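Local structure of 3-oxo-tetronate kinase (Haemophilus influenzae, 1YZY) at residues 110-115 with 202-207; 166-171 with 195-200. The protein catalyses the ATP-dependent phosphorylation of 3-oxo-tetronate to 3-oxo-tetronate 4-phosphate, as a member of the four-carbon acid sugar kinase family. One frame throughout, in Å; residues are numbered along the deposited sequence.

How the contacts relate
From the N terminus, the first of the four segments is 110-115, at the end of strand 109-111; it is met again by helix 202-210, closing the long loop of contact 1. Within that loop lies contact 2, which pairs the end of strand 164-167 with the end of strand 193-196, so the two contacts are nested and do not cross. Strand 193-196 runs between strands 109-111 and 164-167 in a small parallel sheet and leads through a short loop into helix 202-210. Contact 2 thus joins two strands of the sheet, while contact 1 lays the following helix against the end of edge strand 109-111 and the loop after it; Leu207 CD2 meets Val196 CB at 3.9 Å. All four segments belong to the sugar-binding N-terminal domain.

Contact 1. Residues 110-115 with 202-207; sequences VITPAL and SQLEVL
Leu204 and Leu207, one turn apart on helix 202-210, meet the run 110-115 entirely through apolar and van der Waals contacts. With its CG anti to the carbonyl carbon (chi1 -65°), the Leu204 side chain is directed toward 112-115. Both its methyls lie against Ala114 O, Leu204 CD1 at 3.4 Å, and Leu204 CD2 also stands 3.9 Å from Thr112 OG1. Leu115 directs its CB away from the helix, yet its side chain bends back and crosses that of Leu204 at about a right angle, with Leu115 CD1 and Leu204 CD1 3.9 Å apart. Leu207 serves the other end of the contact. Leu207 CD2 meets Thr112 CG2 tip to tip at 3.7 Å, and the second methyl, Leu207 CD1, lies more loosely against Val110 CG1 at 4.4 Å. Thr112 therefore presents its hydroxyl to one leucine and its methyl to the next. The contact is fully buried and packs a helix against the end of a strand and the loop that leaves it, as in layered alpha/beta domains. Leu223 of helix 221-232 touches both Thr112 and Leu207, Phe183 of helix 176-188 lies against Val110 and Leu207, and Ile122 of strand 120-123 packs on Thr112 and Ala114.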
# COMPACT_ATOMS: atom_id res chain seq x y z
N VAL A 110 3.54 11.54 18.41
CA VAL A 110 3.45 10.18 18.96
C VAL A 110 4.09 9.12 18.05
O VAL A 110 4.24 9.33 16.85
CB VAL A 110 1.98 9.75 19.23
CG1 VAL A 110 1.31 10.77 20.13
CG2 VAL A 110 1.21 9.59 17.93
N ILE A 111 4.42 7.98 18.63
CA ILE A 111 5.04 6.88 17.91
C ILE A 111 4.26 5.62 18.22
O ILE A 111 4.10 5.27 19.39
CB ILE A 111 6.51 6.71 18.36
CG1 ILE A 111 7.34 7.91 17.91
CG2 ILE A 111 7.08 5.38 17.90
CD1 ILE A 111 8.74 7.88 18.41
N THR A 112 3.77 4.93 17.20
CA THR A 112 3.04 3.70 17.42
C THR A 112 2.87 2.78 16.23
O THR A 112 2.06 3.04 15.34
CB THR A 112 1.64 3.94 18.08
OG1 THR A 112 0.93 2.70 18.18
CG2 THR A 112 0.82 4.93 17.27
N PRO A 113 3.73 1.76 16.13
CA PRO A 113 3.67 0.78 15.04
C PRO A 113 2.75 -0.40 15.35
O PRO A 113 2.92 -1.51 14.85
CB PRO A 113 5.07 0.17 15.06
CG PRO A 113 5.51 0.34 16.48
CD PRO A 113 5.05 1.72 16.77
N ALA A 114 1.76 -0.15 16.20
CA ALA A 114 0.82 -1.11 16.76
C ALA A 114 -0.53 -1.29 16.06
O ALA A 114 -1.12 -0.35 15.55
CB ALA A 114 0.59 -1.01 18.28
N LEU A 115 -0.99 -2.53 16.12
CA LEU A 115 -2.27 -3.01 15.61
C LEU A 115 -2.46 -4.40 16.22
O LEU A 115 -2.22 -5.43 15.60
CB LEU A 115 -2.31 -3.10 14.09
CG LEU A 115 -3.68 -3.48 13.53
CD1 LEU A 115 -4.77 -2.64 14.19
CD2 LEU A 115 -3.69 -3.29 12.02
N SER A 202 -8.71 -1.31 21.30
CA SER A 202 -9.39 -0.14 21.83
C SER A 202 -8.40 0.95 22.24
O SER A 202 -8.76 2.13 22.32
CB SER A 202 -10.32 -0.50 22.99
OG SER A 202 -9.61 -0.95 24.13
N GLN A 203 -7.15 0.55 22.51
CA GLN A 203 -6.12 1.52 22.89
C GLN A 203 -5.78 2.46 21.72
O GLN A 203 -5.34 3.59 21.95
CB GLN A 203 -4.85 0.81 23.36
CG GLN A 203 -4.80 0.49 24.84
CD GLN A 203 -5.31 -0.90 25.16
OE1 GLN A 203 -6.46 -1.07 25.57
NE2 GLN A 203 -4.46 -1.90 25.01
N LEU A 204 -5.94 1.98 20.49
CA LEU A 204 -5.67 2.79 19.29
C LEU A 204 -6.83 3.74 19.05
O LEU A 204 -6.66 4.84 18.51
CB LEU A 204 -5.44 1.90 18.06
CG LEU A 204 -4.19 1.02 18.13
CD1 LEU A 204 -4.22 -0.00 17.02
CD2 LEU A 204 -2.92 1.89 18.07
N GLU A 205 -8.01 3.28 19.46
CA GLU A 205 -9.24 4.05 19.36
C GLU A 205 -9.16 5.25 20.32
O GLU A 205 -9.63 6.35 20.00
CB GLU A 205 -10.40 3.12 19.72
CG GLU A 205 -11.80 3.67 19.48
CD GLU A 205 -12.86 2.58 19.58
OE1 GLU A 205 -14.01 2.84 19.17
OE2 GLU A 205 -12.55 1.47 20.06
N VAL A 206 -8.57 5.03 21.49
CA VAL A 206 -8.38 6.08 22.50
C VAL A 206 -7.35 7.08 21.99
O VAL A 206 -7.57 8.29 22.05
CB VAL A 206 -7.88 5.47 23.84
CG1 VAL A 206 -7.43 6.57 24.80
CG2 VAL A 206 -8.99 4.64 24.49
N LEU A 207 -6.20 6.57 21.53
CA LEU A 207 -5.12 7.40 21.00
C LEU A 207 -5.63 8.23 19.83
O LEU A 207 -5.37 9.43 19.76
CB LEU A 207 -3.93 6.54 20.55
CG LEU A 207 -2.69 7.31 20.07
CD1 LEU A 207 -2.27 8.32 21.12
CD2 LEU A 207 -1.55 6.35 19.78

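Contact 2. Residues 166-171 with 195-200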
# COMPACT_ATOMS: atom_id res chain seq x y z
N LEU A 166 6.94 7.76 27.24
CA LEU A 166 5.94 6.67 27.18
C LEU A 166 4.68 7.03 27.98
O LEU A 166 4.68 7.65 29.05
CB LEU A 166 6.52 5.37 27.75
CG LEU A 166 5.53 4.21 27.90
CD1 LEU A 166 5.21 3.63 26.54
CD2 LEU A 166 6.09 3.13 28.79
N VAL A 167 3.56 6.64 27.36
CA VAL A 167 2.19 6.71 27.83
C VAL A 167 1.82 5.28 28.13
O VAL A 167 1.36 4.63 27.19
CB VAL A 167 1.16 7.35 26.87
CG1 VAL A 167 -0.22 7.45 27.56
CG2 VAL A 167 1.64 8.74 26.42
N ALA A 168 2.03 4.76 29.34
CA ALA A 168 1.73 3.37 29.59
C ALA A 168 0.28 2.92 29.50
O ALA A 168 -0.65 3.72 29.57
CB ALA A 168 2.31 3.03 30.96
N TYR A 169 0.12 1.61 29.31
CA TYR A 169 -1.17 0.95 29.21
C TYR A 169 -2.14 1.44 30.28
O TYR A 169 -3.26 1.86 29.97
CB TYR A 169 -0.95 -0.56 29.35
CG TYR A 169 -2.21 -1.38 29.57
CD1 TYR A 169 -3.05 -1.71 28.51
CD2 TYR A 169 -2.56 -1.83 30.85
CE1 TYR A 169 -4.21 -2.47 28.71
CE2 TYR A 169 -3.71 -2.58 31.06
CZ TYR A 169 -4.53 -2.90 29.99
OH TYR A 169 -5.65 -3.66 30.19
N ALA A 170 -1.70 1.36 31.53
CA ALA A 170 -2.50 1.77 32.68
C ALA A 170 -3.15 3.13 32.50
O ALA A 170 -4.23 3.38 33.04
CB ALA A 170 -1.64 1.75 33.93
N ASP A 171 -2.47 4.02 31.78
CA ASP A 171 -3.00 5.36 31.52
C ASP A 171 -3.86 5.45 30.27
O ASP A 171 -4.74 6.29 30.19
CB ASP A 171 -1.86 6.37 31.39
CG ASP A 171 -1.17 6.64 32.71
OD1 ASP A 171 -1.76 7.35 33.54
OD2 ASP A 171 -0.04 6.14 32.90
N VAL A 195 5.91 7.26 22.85
CA VAL A 195 5.47 5.92 22.47
C VAL A 195 4.18 5.71 23.29
O VAL A 195 4.05 6.24 24.40
CB VAL A 195 6.52 4.84 22.87
CG1 VAL A 195 6.00 3.43 22.63
CG2 VAL A 195 7.80 5.06 22.09
N VAL A 196 3.21 5.01 22.72
CA VAL A 196 1.96 4.75 23.42
C VAL A 196 1.65 3.26 23.32
O VAL A 196 1.69 2.67 22.23
CB VAL A 196 0.80 5.59 22.84
CG1 VAL A 196 -0.47 5.40 23.68
CG2 VAL A 196 1.16 7.07 22.81
N ASP A 197 1.40 2.65 24.47
CA ASP A 197 1.08 1.24 24.55
C ASP A 197 -0.24 0.87 23.87
O ASP A 197 -1.10 1.73 23.64
CB ASP A 197 1.01 0.82 26.02
CG ASP A 197 2.36 0.52 26.63
OD1 ASP A 197 3.39 0.68 25.94
OD2 ASP A 197 2.40 0.11 27.80
N ALA A 198 -0.40 -0.42 23.60
CA ALA A 198 -1.62 -0.93 22.98
C ALA A 198 -1.52 -2.44 22.86
O ALA A 198 -0.82 -2.95 21.99
CB ALA A 198 -1.84 -0.32 21.60
N VAL A 199 -2.12 -3.15 23.81
CA VAL A 199 -2.12 -4.61 23.78
C VAL A 199 -3.47 -5.09 23.25
O VAL A 199 -3.67 -6.28 22.99
CB VAL A 199 -1.86 -5.21 25.17
CG1 VAL A 199 -0.41 -5.04 25.55
CG2 VAL A 199 -2.78 -4.56 26.21
N ASP A 200 -4.37 -4.12 23.07
CA ASP A 200 -5.72 -4.35 22.59
C ASP A 200 -6.09 -3.18 21.66
O ASP A 200 -5.66 -2.05 21.87
CB ASP A 200 -6.67 -4.38 23.79
CG ASP A 200 -8.10 -4.57 23.39
OD1 ASP A 200 -8.84 -3.57 23.35
OD2 ASP A 200 -8.48 -5.73 23.10
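Val167 and Val195 share the hydrogen bond that sets the register of two parallel strands: Val167 N donates to Val195 O at 3.0 Å. Val195 O also receives a CA-H...O contact from Leu166 CA at 3.4 Å. One step on, Val167 O accepts from Asp197 N, a weak bond at 3.4 Å. Leu166 pairs with Val195 on one face of the sheet, where Leu166 CD1 lies 4.0 Å from Val195 CG1 and helix 152-159 packs on both residues. Val167 and Val196 occupy the other face, side by side and pointing the same way, with their CG2 methyls together and helix 176-188 over Val167. This places the contact at the C-terminal end of two adjacent strands in an alpha/beta layer, with helix 176-188 in the connection between them. Past the strands, Asp197 takes over the polar work. Its CG sits anti to the carbonyl carbon (chi1 -82°), which carries the carboxylate across to the start of helix 169-172. There Asp197 OD2 accepts from Tyr169 N at 3.1 Å, on its anti side and 34° out of the carboxylate plane. Asn124 N gives OD2 a second bond and Gly125 N supplies OD1, so both oxygens of this buried acid are satisfied by backbone amides, a setting that would be expected to favour the charged form. Asp197 OD1 also has Leu166 CD1 beside it, at 3.5 Å. Ala168, at the N-cap position, has its O bonded by Asp171 N, and Asp171 OD1 forms a salt bridge with Arg178 NE. At the outer margin the Tyr169 side chain crosses that of Val199 at about a right angle, and Val199 CG2 approaches the ring obliquely, 3.6 Å from Tyr169 CE1; Phe123 touches both side chains.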